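Side-chain contacts in endoglucanase (PDB 1DYS), which hydrolyses internal beta-1,4-glucosidic linkages of cellulose as a family 6 endoglucanase, contributing to the recycling of plant biomass: residues G185-A190 / S244-N249; N222-S227 / S277-W282; Q267-L272 / Q336-N341; S273-E278 / V285-F290; C319-A324 / D332-M337. All blocks are in the same frame, centred on the assembly; numbering follows the deposited sequence.

Contact 1 of 5, residues G185-A190 / S244-N249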
# COMPACT_ATOMS: atom_id res chain seq x y z
N GLY A 185 9.39 12.21 -21.17
CA GLY A 185 8.04 12.24 -21.67
C GLY A 185 7.11 13.20 -20.95
O GLY A 185 6.06 13.61 -21.45
N TRP A 186 7.43 13.44 -19.69
CA TRP A 186 6.62 14.32 -18.86
C TRP A 186 7.11 15.76 -18.97
O TRP A 186 6.34 16.66 -19.28
CB TRP A 186 6.76 13.86 -17.39
CG TRP A 186 5.75 14.42 -16.44
CD1 TRP A 186 5.10 15.62 -16.46
CD2 TRP A 186 5.28 13.76 -15.23
NE1 TRP A 186 4.23 15.74 -15.38
CE2 TRP A 186 4.34 14.59 -14.63
CE3 TRP A 186 5.54 12.51 -14.64
CZ2 TRP A 186 3.66 14.27 -13.44
CZ3 TRP A 186 4.87 12.20 -13.47
CH2 TRP A 186 3.96 13.07 -12.87
N LEU A 187 8.38 15.99 -18.68
CA LEU A 187 8.94 17.32 -18.54
C LEU A 187 10.02 17.68 -19.57
O LEU A 187 10.64 18.75 -19.40
CB LEU A 187 9.59 17.43 -17.16
CG LEU A 187 8.65 17.20 -15.96
CD1 LEU A 187 9.39 17.38 -14.64
CD2 LEU A 187 7.47 18.14 -16.08
N GLY A 188 10.18 16.82 -20.54
CA GLY A 188 11.20 17.01 -21.58
C GLY A 188 10.73 17.82 -22.77
O GLY A 188 11.56 18.21 -23.59
N TRP A 189 9.43 18.02 -22.91
CA TRP A 189 8.92 18.85 -24.00
C TRP A 189 9.50 20.25 -23.92
O TRP A 189 9.86 20.75 -22.88
CB TRP A 189 7.40 19.01 -23.85
CG TRP A 189 6.78 17.64 -23.90
CD1 TRP A 189 6.37 16.89 -22.83
CD2 TRP A 189 6.55 16.85 -25.06
NE1 TRP A 189 5.88 15.69 -23.28
CE2 TRP A 189 5.98 15.64 -24.64
CE3 TRP A 189 6.79 17.06 -26.44
CZ2 TRP A 189 5.62 14.63 -25.53
CZ3 TRP A 189 6.42 16.04 -27.31
CH2 TRP A 189 5.85 14.84 -26.86
N ALA A 190 9.48 20.91 -25.08
CA ALA A 190 9.94 22.29 -25.15
C ALA A 190 9.31 23.21 -24.13
O ALA A 190 10.00 23.91 -23.40
CB ALA A 190 9.58 22.76 -26.58
N SER A 244 19.27 10.52 -22.32
CA SER A 244 20.53 11.24 -22.49
C SER A 244 20.20 12.64 -23.02
O SER A 244 20.78 13.59 -22.48
CB SER A 244 21.45 10.52 -23.46
OG SER A 244 22.64 11.31 -23.61
N ARG A 245 19.30 12.79 -23.99
CA ARG A 245 19.01 14.14 -24.47
C ARG A 245 18.16 14.91 -23.47
O ARG A 245 18.29 16.13 -23.30
CB ARG A 245 18.41 14.18 -25.87
CG ARG A 245 19.54 13.87 -26.89
CD ARG A 245 18.87 13.63 -28.24
NE ARG A 245 18.48 12.22 -28.38
CZ ARG A 245 17.91 11.79 -29.50
NH1 ARG A 245 17.68 12.68 -30.47
NH2 ARG A 245 17.59 10.52 -29.66
N TYR A 246 17.34 14.20 -22.69
CA TYR A 246 16.57 14.92 -21.65
C TYR A 246 17.53 15.55 -20.64
O TYR A 246 17.35 16.74 -20.33
CB TYR A 246 15.60 13.96 -20.96
CG TYR A 246 14.80 14.59 -19.83
CD1 TYR A 246 14.12 15.78 -19.97
CD2 TYR A 246 14.71 13.95 -18.60
CE1 TYR A 246 13.39 16.36 -18.94
CE2 TYR A 246 14.00 14.50 -17.55
CZ TYR A 246 13.32 15.69 -17.74
OH TYR A 246 12.64 16.28 -16.70
N ALA A 247 18.53 14.79 -20.20
CA ALA A 247 19.53 15.25 -19.24
C ALA A 247 20.27 16.48 -19.74
O ALA A 247 20.44 17.47 -19.02
CB ALA A 247 20.50 14.15 -18.85
N THR A 248 20.72 16.46 -21.01
CA THR A 248 21.39 17.64 -21.57
C THR A 248 20.48 18.86 -21.65
O THR A 248 20.91 19.98 -21.36
CB THR A 248 21.95 17.29 -22.98
OG1 THR A 248 22.98 16.32 -22.78
CG2 THR A 248 22.51 18.54 -23.67
N ASN A 249 19.19 18.71 -21.96
CA ASN A 249 18.25 19.79 -22.12
C ASN A 249 17.97 20.44 -20.76
O ASN A 249 17.95 21.66 -20.66
CB ASN A 249 16.97 19.30 -22.77
CG ASN A 249 17.16 18.99 -24.25
OD1 ASN A 249 18.10 19.48 -24.90
ND2 ASN A 249 16.27 18.15 -24.76
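Tyr246 carries nearly all of this contact, projecting from helix 243-255 onto Leu187 and the neighbouring Gly188, by the short helix 184-187. Both belong to the distorted alpha/beta barrel of glycoside hydrolase family 6. Near its start the helix is tied to the loop at Tyr226 by a backbone bond from Ser244, and Tyr246 follows half a turn later. Its chi1 of 177° sets CG opposite the backbone N, which sends the ring toward residues 185-190, and its tip passes Leu187, the neighbour of the probable substrate-binding residue Trp186, at a slant. There Tyr246 OH comes 3.3 Å from Leu187 CB, while the hydroxyl is hydrogen-bonded to Val181 O, so a buried polar atom is satisfied by a backbone carbonyl outside the two segments. Along the ring's CD1-CE1 side, Tyr246 CE1 lies 3.5 Å from Gly188 CA. Glycine suits this place because the ring fills the space toward which a side chain would point. One turn farther along the helix, Asn249 approaches without close contact: its ND2 bonds to Ser240 OG, the hydroxyl that also bonds to Gly188 O.

Contact 2 of 5, residues N222-S227 / S277-W282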
# COMPACT_ATOMS: atom_id res chain seq x y z
N ASN A 222 10.49 4.24 -14.91
CA ASN A 222 10.01 4.38 -16.27
C ASN A 222 10.85 3.42 -17.13
O ASN A 222 11.49 2.52 -16.63
CB ASN A 222 9.93 5.80 -16.80
CG ASN A 222 8.72 6.00 -17.67
OD1 ASN A 222 8.71 5.55 -18.82
ND2 ASN A 222 7.66 6.65 -17.16
N TYR A 223 10.62 3.55 -18.43
CA TYR A 223 11.14 2.60 -19.40
C TYR A 223 11.83 3.26 -20.59
O TYR A 223 12.12 2.54 -21.57
CB TYR A 223 9.92 1.82 -19.92
CG TYR A 223 9.00 1.22 -18.89
CD1 TYR A 223 7.94 1.96 -18.34
CD2 TYR A 223 9.21 -0.08 -18.43
CE1 TYR A 223 7.13 1.39 -17.37
CE2 TYR A 223 8.38 -0.65 -17.48
CZ TYR A 223 7.35 0.11 -16.96
OH TYR A 223 6.48 -0.45 -16.05
N ASN A 224 12.06 4.57 -20.52
CA ASN A 224 12.69 5.26 -21.65
C ASN A 224 14.14 4.79 -21.81
O ASN A 224 14.80 4.38 -20.87
CB ASN A 224 12.68 6.75 -21.40
CG ASN A 224 11.34 7.41 -21.23
OD1 ASN A 224 10.36 6.85 -21.71
ND2 ASN A 224 11.29 8.59 -20.61
N PRO A 225 14.59 4.72 -23.06
CA PRO A 225 15.96 4.33 -23.34
C PRO A 225 16.88 5.49 -23.01
O PRO A 225 16.48 6.65 -23.11
CB PRO A 225 15.96 4.06 -24.86
CG PRO A 225 14.89 4.99 -25.32
CD PRO A 225 13.85 5.20 -24.21
N TYR A 226 18.08 5.16 -22.57
CA TYR A 226 19.11 6.14 -22.28
C TYR A 226 19.50 6.83 -23.59
O TYR A 226 19.37 8.03 -23.74
CB TYR A 226 20.33 5.51 -21.62
CG TYR A 226 21.45 6.52 -21.42
CD1 TYR A 226 21.31 7.58 -20.55
CD2 TYR A 226 22.64 6.40 -22.11
CE1 TYR A 226 22.30 8.52 -20.35
CE2 TYR A 226 23.65 7.33 -21.93
CZ TYR A 226 23.49 8.38 -21.06
OH TYR A 226 24.47 9.32 -20.88
N SER A 227 19.95 6.06 -24.59
CA SER A 227 20.43 6.70 -25.82
C SER A 227 20.06 5.87 -27.05
O SER A 227 20.43 4.70 -27.06
CB SER A 227 21.96 6.80 -25.74
OG SER A 227 22.50 7.47 -26.87
N SER A 277 1.98 2.57 -26.79
CA SER A 277 1.45 3.36 -27.90
C SER A 277 1.34 4.82 -27.51
O SER A 277 1.19 5.74 -28.32
CB SER A 277 0.08 2.79 -28.31
OG SER A 277 -0.73 2.64 -27.16
N GLU A 278 1.43 5.08 -26.20
CA GLU A 278 1.37 6.42 -25.64
C GLU A 278 2.54 6.56 -24.67
O GLU A 278 2.78 5.63 -23.89
CB GLU A 278 0.05 6.66 -24.92
CG GLU A 278 -1.22 6.22 -25.62
CD GLU A 278 -2.12 7.35 -26.06
OE1 GLU A 278 -2.24 8.33 -25.30
OE2 GLU A 278 -2.70 7.27 -27.17
N TRP A 279 3.22 7.71 -24.66
CA TRP A 279 4.39 7.84 -23.79
C TRP A 279 4.05 7.81 -22.31
O TRP A 279 4.85 7.38 -21.49
CB TRP A 279 5.10 9.16 -24.10
CG TRP A 279 6.57 9.19 -23.80
CD1 TRP A 279 7.34 8.32 -23.08
CD2 TRP A 279 7.45 10.20 -24.31
NE1 TRP A 279 8.64 8.73 -23.11
CE2 TRP A 279 8.74 9.88 -23.85
CE3 TRP A 279 7.27 11.34 -25.10
CZ2 TRP A 279 9.84 10.69 -24.14
CZ3 TRP A 279 8.34 12.15 -25.39
CH2 TRP A 279 9.62 11.81 -24.91
N GLY A 280 2.83 8.19 -21.96
CA GLY A 280 2.43 8.24 -20.55
C GLY A 280 2.09 6.89 -19.96
O GLY A 280 1.84 6.83 -18.75
N GLN A 281 2.07 5.81 -20.73
CA GLN A 281 1.84 4.47 -20.18
C GLN A 281 2.94 4.12 -19.19
O GLN A 281 4.12 4.38 -19.44
CB GLN A 281 1.74 3.40 -21.26
CG GLN A 281 0.44 3.43 -22.07
CD GLN A 281 0.58 2.46 -23.23
OE1 GLN A 281 1.11 2.84 -24.28
NE2 GLN A 281 0.17 1.22 -23.05
N TRP A 282 2.58 3.62 -18.00
CA TRP A 282 3.57 3.37 -16.95
C TRP A 282 3.48 2.06 -16.19
O TRP A 282 4.42 1.78 -15.42
CB TRP A 282 3.40 4.49 -15.87
CG TRP A 282 1.99 4.49 -15.36
CD1 TRP A 282 0.91 5.13 -15.91
CD2 TRP A 282 1.48 3.79 -14.21
NE1 TRP A 282 -0.23 4.84 -15.19
CE2 TRP A 282 0.10 4.03 -14.13
CE3 TRP A 282 2.08 3.00 -13.22
CZ2 TRP A 282 -0.71 3.50 -13.13
CZ3 TRP A 282 1.28 2.46 -12.24
CH2 TRP A 282 -0.11 2.71 -12.18
O HOH W 1 5.15 7.01 -18.77
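Asn224 and Trp279 make the clearest bond of this contact between two irregular loops, and the asparagine can be followed outward. Its CB points at the opposite loop, and with CG beside the backbone N (chi1 -60°) the amide is delivered to the edge of the indole: CG sits 3.5 Å from Trp279 NE1. At the tip, Asn224 OD1 accepts from Trp279 NE1 over 2.9 Å at 158°. The oxygen lies in the indole plane, yet the donor stands above the amide carbonyl plane, 41° out of it. OD1 also accepts from Arg276 NH2, and ND2 bonds to Asn183 OD1 and Glu243 OE2. An asparagine fits here because one small buried group can both accept and donate, and these partners fix its rotation.

Tyr223 reaches Trp282, just past the turn. The carbonyl of Trp282 lies at its ring edge, in plane, with Trp282 O 3.1 Å from Tyr223 OH; the hydroxyl accepts from Val285 N. Between these two points a water takes a bond from Asn222 ND2 at 3.0 Å, and it lies 2.8 Å from Trp279 O and 2.9 Å from Gln281 O. Gln281 OE1 folds back to accept from Ser277 N and Glu278 N, bracing the start of the type I turn Glu278-Gln281.

Asn222 and Trp282 are probable substrate ligands, and these bonds probably help order two loops that are likely to line the cellulose-binding cleft of a family 6 hydrolase.

Contact 3 of 5, residues Q267-L272 / Q336-N341; sequences QSRVAL and QMLTQN
Arg269 and Leu338 bring residues 267-272, which include strand 270-271, closest to helix 332-340, their CA atoms 7.3 Å apart, and Leu272 and Asn341 form a second, wider approach at 8.5 Å between CA atoms. The small antiparallel strand pair 270-271/288-289 is thereby packed against the helix. In the first pair the methylene part of the arginine does the touching: Arg269 CG rests 3.9 Å from Leu338 CD2. A bend at chi3 (-65°) turns the guanidinium off this apolar surface; there, away from the leucine, NH1 forms a salt bridge with Asp316 and NH2 bonds to Ser221 O. In the second pair Leu272 CD1 presses on the amide of Asn341, 3.2 Å from OD1, a tight approach for a methyl group. Asn341 is the first residue to leave helical angles, and its side chain folds back: ND2 donates to Met337 O over 3.0 Å, from the face opposite to that used by the backbone N-H of Asn341. Asparagine suits the helix end because it can supply this second bond. No hydrogen bond joins the two segments; the contact is van der Waals in character, and the arginine contributes its methylene chain, while its guanidinium is paired with other partners.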
# COMPACT_ATOMS: atom_id res chain seq x y z
N GLN A 267 17.96 2.81 -15.57
CA GLN A 267 17.78 1.92 -16.72
C GLN A 267 17.41 0.55 -16.18
O GLN A 267 17.61 -0.46 -16.83
CB GLN A 267 19.02 1.79 -17.63
CG GLN A 267 19.35 3.05 -18.42
CD GLN A 267 18.34 3.29 -19.54
OE1 GLN A 267 18.50 2.77 -20.65
NE2 GLN A 267 17.33 4.06 -19.24
N SER A 268 16.75 0.50 -14.99
CA SER A 268 16.33 -0.79 -14.43
C SER A 268 15.41 -1.54 -15.38
O SER A 268 15.47 -2.77 -15.46
CB SER A 268 15.56 -0.56 -13.11
OG SER A 268 14.45 0.33 -13.36
N ARG A 269 14.57 -0.85 -16.12
CA ARG A 269 13.68 -1.48 -17.10
C ARG A 269 13.65 -0.58 -18.34
O ARG A 269 13.58 0.63 -18.19
CB ARG A 269 12.23 -1.54 -16.56
CG ARG A 269 12.11 -2.37 -15.29
CD ARG A 269 10.68 -2.51 -14.79
NE ARG A 269 10.16 -1.18 -14.37
CZ ARG A 269 8.93 -1.05 -13.90
NH1 ARG A 269 8.11 -2.08 -13.82
NH2 ARG A 269 8.48 0.17 -13.54
N VAL A 270 13.79 -1.15 -19.53
CA VAL A 270 13.73 -0.41 -20.78
C VAL A 270 12.70 -1.07 -21.70
O VAL A 270 12.79 -2.27 -21.93
CB VAL A 270 15.12 -0.38 -21.46
CG1 VAL A 270 15.01 0.43 -22.76
CG2 VAL A 270 16.19 0.28 -20.61
N ALA A 271 11.76 -0.26 -22.17
CA ALA A 271 10.76 -0.76 -23.10
C ALA A 271 11.44 -1.12 -24.42
O ALA A 271 12.36 -0.45 -24.90
CB ALA A 271 9.74 0.35 -23.34
N LEU A 272 10.96 -2.21 -24.99
CA LEU A 272 11.39 -2.70 -26.28
C LEU A 272 10.38 -2.18 -27.31
O LEU A 272 9.38 -1.53 -26.96
CB LEU A 272 11.45 -4.23 -26.35
CG LEU A 272 12.07 -4.92 -25.11
CD1 LEU A 272 11.98 -6.44 -25.17
CD2 LEU A 272 13.53 -4.52 -24.94
N GLN A 336 11.01 -12.71 -14.99
CA GLN A 336 11.52 -13.62 -16.03
C GLN A 336 11.59 -12.90 -17.36
O GLN A 336 12.61 -12.96 -18.08
CB GLN A 336 10.63 -14.89 -16.09
CG GLN A 336 10.76 -15.74 -14.83
CD GLN A 336 9.79 -16.91 -14.91
OE1 GLN A 336 9.82 -17.60 -15.94
NE2 GLN A 336 8.96 -17.09 -13.90
N MET A 337 10.60 -12.10 -17.75
CA MET A 337 10.61 -11.34 -18.97
C MET A 337 11.77 -10.36 -19.04
O MET A 337 12.51 -10.22 -20.03
CB MET A 337 9.26 -10.63 -19.20
CG MET A 337 9.31 -9.60 -20.33
SD MET A 337 8.04 -8.32 -20.29
CE MET A 337 8.64 -7.43 -18.84
N LEU A 338 12.01 -9.64 -17.92
CA LEU A 338 13.10 -8.67 -17.93
C LEU A 338 14.45 -9.41 -18.14
O LEU A 338 15.34 -8.82 -18.74
CB LEU A 338 13.19 -7.88 -16.63
CG LEU A 338 12.03 -6.88 -16.38
CD1 LEU A 338 12.13 -6.45 -14.92
CD2 LEU A 338 12.03 -5.73 -17.35
N THR A 339 14.51 -10.64 -17.65
CA THR A 339 15.76 -11.40 -17.76
C THR A 339 15.97 -11.87 -19.19
O THR A 339 17.02 -11.62 -19.76
CB THR A 339 15.70 -12.62 -16.84
OG1 THR A 339 15.50 -12.26 -15.46
CG2 THR A 339 17.02 -13.39 -16.90
N GLN A 340 14.98 -12.56 -19.74
CA GLN A 340 15.09 -12.95 -21.16
C GLN A 340 15.37 -11.79 -22.08
O GLN A 340 16.02 -11.98 -23.14
CB GLN A 340 13.79 -13.63 -21.61
CG GLN A 340 13.37 -14.83 -20.82
CD GLN A 340 12.00 -15.38 -21.14
OE1 GLN A 340 11.90 -16.36 -21.89
NE2 GLN A 340 10.95 -14.78 -20.60
N ASN A 341 14.90 -10.56 -21.85
CA ASN A 341 15.14 -9.41 -22.70
C ASN A 341 16.24 -8.49 -22.18
O ASN A 341 16.37 -7.37 -22.70
CB ASN A 341 13.86 -8.58 -22.87
CG ASN A 341 12.84 -9.38 -23.67
OD1 ASN A 341 12.95 -9.51 -24.89
ND2 ASN A 341 11.84 -9.90 -22.98

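Contact 4 of 5, residues S273-E278 / V285-F290; sequences SGARSE and VNPAGF
Ala275 sits at the tight centre of this contact, its methyl pointing into a corner made by Val285 and Pro287. CB is 3.8 Å from Val285 CG1 and 3.7 Å from Pro287 CD, and the carbonyl of the proline comes closer still, with Pro287 O 3.3 Å from Ala275 CB. A small residue suits so confined a spot. Beside it, Arg276 lays its methylenes on the valine, crossing it at about a right angle: Arg276 CG is 3.6 Å from Val285 CG1. That branch is anti to the valine N (chi1 166°), which places it between the alanine methyl and the arginine shaft, in touch with both. Bent at chi3, the arginine then carries its guanidinium away from the valine toward Asn222, where NH1 bonds to Asn222 OD1 and Gln281 O.

The other side is looser and wetter. No direct hydrogen bond joins the segments; water takes that role twice. One water donates to both Gly274 O and Asn286 O, while another donates to Ala275 O at 2.9 Å and accepts from Asn286 N at 3.0 Å. Exposed Ser273 only brushes Pro287, with Ser273 O 4.5 Å from Pro287 CG. Gly274 adopts a positive phi that glycine tolerates easily.

Together these contacts close the base of the long loop between antiparallel strands 270-271 and 288-289, the excursion that carries the probable substrate-binding residue Trp282 to the active-site cleft.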
# COMPACT_ATOMS: atom_id res chain seq x y z
N SER A 273 10.71 -2.47 -28.57
CA SER A 273 9.90 -1.99 -29.67
C SER A 273 8.42 -2.27 -29.50
O SER A 273 8.03 -3.44 -29.30
CB SER A 273 10.30 -2.68 -30.98
OG SER A 273 11.59 -3.22 -31.00
N GLY A 274 7.61 -1.23 -29.62
CA GLY A 274 6.17 -1.37 -29.57
C GLY A 274 5.51 -1.63 -28.25
O GLY A 274 4.31 -1.93 -28.15
N ALA A 275 6.27 -1.47 -27.17
CA ALA A 275 5.69 -1.76 -25.86
C ALA A 275 4.65 -0.74 -25.47
O ALA A 275 3.74 -1.06 -24.69
CB ALA A 275 6.77 -1.89 -24.80
N ARG A 276 4.79 0.51 -25.91
CA ARG A 276 3.81 1.51 -25.52
C ARG A 276 3.27 2.23 -26.75
O ARG A 276 4.06 2.48 -27.64
CB ARG A 276 4.55 2.57 -24.68
CG ARG A 276 4.90 2.07 -23.29
CD ARG A 276 5.31 3.25 -22.43
NE ARG A 276 6.70 3.61 -22.67
CZ ARG A 276 7.37 4.40 -21.81
NH1 ARG A 276 6.75 4.89 -20.74
NH2 ARG A 276 8.63 4.70 -22.09
N SER A 277 1.98 2.57 -26.79
CA SER A 277 1.45 3.36 -27.90
C SER A 277 1.34 4.82 -27.51
O SER A 277 1.19 5.74 -28.32
CB SER A 277 0.08 2.79 -28.31
OG SER A 277 -0.73 2.64 -27.16
N GLU A 278 1.43 5.08 -26.20
CA GLU A 278 1.37 6.42 -25.64
C GLU A 278 2.54 6.56 -24.67
O GLU A 278 2.78 5.63 -23.89
CB GLU A 278 0.05 6.66 -24.92
CG GLU A 278 -1.22 6.22 -25.62
CD GLU A 278 -2.12 7.35 -26.06
OE1 GLU A 278 -2.24 8.33 -25.30
OE2 GLU A 278 -2.70 7.27 -27.17
N VAL A 285 4.89 -2.12 -17.96
CA VAL A 285 5.01 -2.03 -19.43
C VAL A 285 5.73 -3.23 -19.97
O VAL A 285 6.74 -3.73 -19.50
CB VAL A 285 5.63 -0.68 -19.83
CG1 VAL A 285 6.11 -0.60 -21.27
CG2 VAL A 285 4.62 0.39 -19.49
N ASN A 286 5.17 -3.75 -21.08
CA ASN A 286 5.77 -4.95 -21.68
C ASN A 286 5.51 -4.92 -23.19
O ASN A 286 4.49 -4.42 -23.65
CB ASN A 286 5.22 -6.21 -21.03
CG ASN A 286 3.71 -6.30 -21.20
OD1 ASN A 286 3.20 -6.93 -22.14
ND2 ASN A 286 2.98 -5.62 -20.32
N PRO A 287 6.46 -5.46 -23.93
CA PRO A 287 7.69 -6.06 -23.47
C PRO A 287 8.76 -5.12 -22.98
O PRO A 287 8.89 -4.00 -23.48
CB PRO A 287 8.33 -6.79 -24.69
CG PRO A 287 7.54 -6.27 -25.86
CD PRO A 287 6.35 -5.47 -25.40
N ALA A 288 9.49 -5.58 -21.97
CA ALA A 288 10.61 -4.76 -21.46
C ALA A 288 11.76 -5.67 -21.02
O ALA A 288 11.59 -6.87 -20.79
CB ALA A 288 10.15 -3.91 -20.28
N GLY A 289 12.96 -5.07 -20.94
CA GLY A 289 14.09 -5.86 -20.49
C GLY A 289 14.85 -5.09 -19.40
O GLY A 289 14.70 -3.86 -19.30
N PHE A 290 15.63 -5.86 -18.64
CA PHE A 290 16.58 -5.20 -17.74
C PHE A 290 17.49 -4.32 -18.62
O PHE A 290 17.96 -4.75 -19.72
CB PHE A 290 17.51 -6.13 -17.02
CG PHE A 290 16.90 -7.01 -15.96
CD1 PHE A 290 16.13 -6.40 -14.97
CD2 PHE A 290 17.15 -8.36 -15.86
CE1 PHE A 290 15.60 -7.15 -13.94
CE2 PHE A 290 16.62 -9.12 -14.84
CZ PHE A 290 15.82 -8.51 -13.88
O HOH W 2 3.04 -4.07 -26.52
O HOH W 3 2.87 -2.31 -22.27

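Contact 5 of 5, residues C319-A324 / D332-M337; sequences CGMGGA and DAYAQM
Met321 reaches from its loop to Tyr334 on helix 332-340, and its sulfur makes the defining interaction. SD lies 3.6 Å from Tyr334 CD2 and 4.8 Å from the ring centroid, on a line 67° off the ring normal, so it approaches obliquely. Extended through chi1 and chi2, with CG anti to the backbone N (-172°), the long unbranched chain spans the gap before bending at chi3.

Apolar contacts come next. Beyond the sulfur, Met321 CE settles against the helix, 4.2 Å from Ala333 CB, where a small residue leaves room for the methyl. The two methionine sulfurs, SD of Met321 and SD of Met337, are 4.3 Å apart, and Met337 CE lies over the centre of one face of the tyrosine ring, 3.3 Å above its plane.

Polar bonds hold the surroundings. Tyr334 OH bonds to Val285 O, helping to hold the ring in place, and Gly320 O bonds to Asn286 ND2. The type II turn Met321-Ala324 has glycine at its third position, where positive phi is needed, and Cys319 is joined to Cys283 by a disulfide. The outcome is a Met-aromatic contact fastening a disulfide-linked loop to helix 332-340.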
# COMPACT_ATOMS: atom_id res chain seq x y z
N CYS A 319 -2.10 -4.04 -13.06
CA CYS A 319 -2.39 -3.45 -14.35
C CYS A 319 -1.26 -3.83 -15.30
O CYS A 319 -0.27 -4.44 -14.88
CB CYS A 319 -2.49 -1.94 -14.20
SG CYS A 319 -1.44 -0.99 -13.10
N GLY A 320 -1.49 -3.49 -16.56
CA GLY A 320 -0.49 -3.60 -17.59
C GLY A 320 -0.14 -4.91 -18.21
O GLY A 320 0.06 -5.01 -19.44
N MET A 321 0.02 -5.94 -17.41
CA MET A 321 0.44 -7.26 -17.86
C MET A 321 -0.38 -8.24 -17.04
O MET A 321 -0.64 -8.02 -15.86
CB MET A 321 1.95 -7.44 -17.74
CG MET A 321 2.43 -8.74 -18.39
SD MET A 321 4.21 -8.93 -18.38
CE MET A 321 4.38 -10.49 -17.50
N GLY A 322 -0.93 -9.22 -17.74
CA GLY A 322 -1.79 -10.21 -17.09
C GLY A 322 -1.08 -10.86 -15.92
O GLY A 322 0.09 -11.24 -16.03
N GLY A 323 -1.76 -10.98 -14.78
CA GLY A 323 -1.17 -11.61 -13.60
C GLY A 323 -0.49 -10.65 -12.65
O GLY A 323 -0.02 -11.06 -11.58
N ALA A 324 -0.49 -9.36 -12.97
CA ALA A 324 0.12 -8.37 -12.10
C ALA A 324 -0.52 -8.19 -10.74
O ALA A 324 -1.71 -7.87 -10.58
CB ALA A 324 0.07 -7.03 -12.84
N ASP A 332 6.77 -12.42 -10.54
CA ASP A 332 7.87 -13.23 -11.09
C ASP A 332 7.83 -13.44 -12.58
O ASP A 332 8.92 -13.47 -13.19
CB ASP A 332 7.98 -14.53 -10.28
CG ASP A 332 9.35 -15.15 -10.48
OD1 ASP A 332 10.31 -14.55 -9.96
OD2 ASP A 332 9.43 -16.22 -11.13
N ALA A 333 6.67 -13.52 -13.24
CA ALA A 333 6.69 -13.65 -14.70
C ALA A 333 7.30 -12.39 -15.36
O ALA A 333 7.87 -12.49 -16.44
CB ALA A 333 5.26 -13.86 -15.20
N TYR A 334 7.06 -11.26 -14.70
CA TYR A 334 7.64 -10.03 -15.23
C TYR A 334 9.16 -10.04 -15.07
O TYR A 334 9.84 -9.61 -16.01
CB TYR A 334 6.97 -8.83 -14.57
CG TYR A 334 7.20 -7.53 -15.28
CD1 TYR A 334 8.40 -6.85 -15.08
CD2 TYR A 334 6.27 -6.95 -16.12
CE1 TYR A 334 8.66 -5.64 -15.70
CE2 TYR A 334 6.49 -5.75 -16.75
CZ TYR A 334 7.70 -5.10 -16.53
OH TYR A 334 7.93 -3.91 -17.17
N ALA A 335 9.62 -10.50 -13.90
CA ALA A 335 11.04 -10.65 -13.66
C ALA A 335 11.68 -11.63 -14.65
O ALA A 335 12.73 -11.30 -15.21
CB ALA A 335 11.32 -11.13 -12.25
N GLN A 336 11.01 -12.71 -14.99
CA GLN A 336 11.52 -13.62 -16.03
C GLN A 336 11.59 -12.90 -17.36
O GLN A 336 12.61 -12.96 -18.08
CB GLN A 336 10.63 -14.89 -16.09
CG GLN A 336 10.76 -15.74 -14.83
CD GLN A 336 9.79 -16.91 -14.91
OE1 GLN A 336 9.82 -17.60 -15.94
NE2 GLN A 336 8.96 -17.09 -13.90
N MET A 337 10.60 -12.10 -17.75
CA MET A 337 10.61 -11.34 -18.97
C MET A 337 11.77 -10.36 -19.04
O MET A 337 12.51 -10.22 -20.03
CB MET A 337 9.26 -10.63 -19.20
CG MET A 337 9.31 -9.60 -20.33
SD MET A 337 8.04 -8.32 -20.29
CE MET A 337 8.64 -7.43 -18.84

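Contacts 1 and 2 interleave along the chain and lie about 12 Å apart between centres, meeting where Trp189 packs on Trp279. Contact 2 then runs directly into contact 4, about 8 Å away between centres, through shared residues 277-278. Contact 4 falls within the sequence span bridged by contact 3, and the two are joined by antiparallel strands 270-271 and 288-289. Contact 5 comes last and shares helix 332-340 with contact 3, about 11 Å off between centres. Contacts 1 and 5 mark the extremes, with centres about 29 Å apart. The series thus links loops that carry probable substrate-binding residues to helices around the barrel, with contact 2 holding two of those residues.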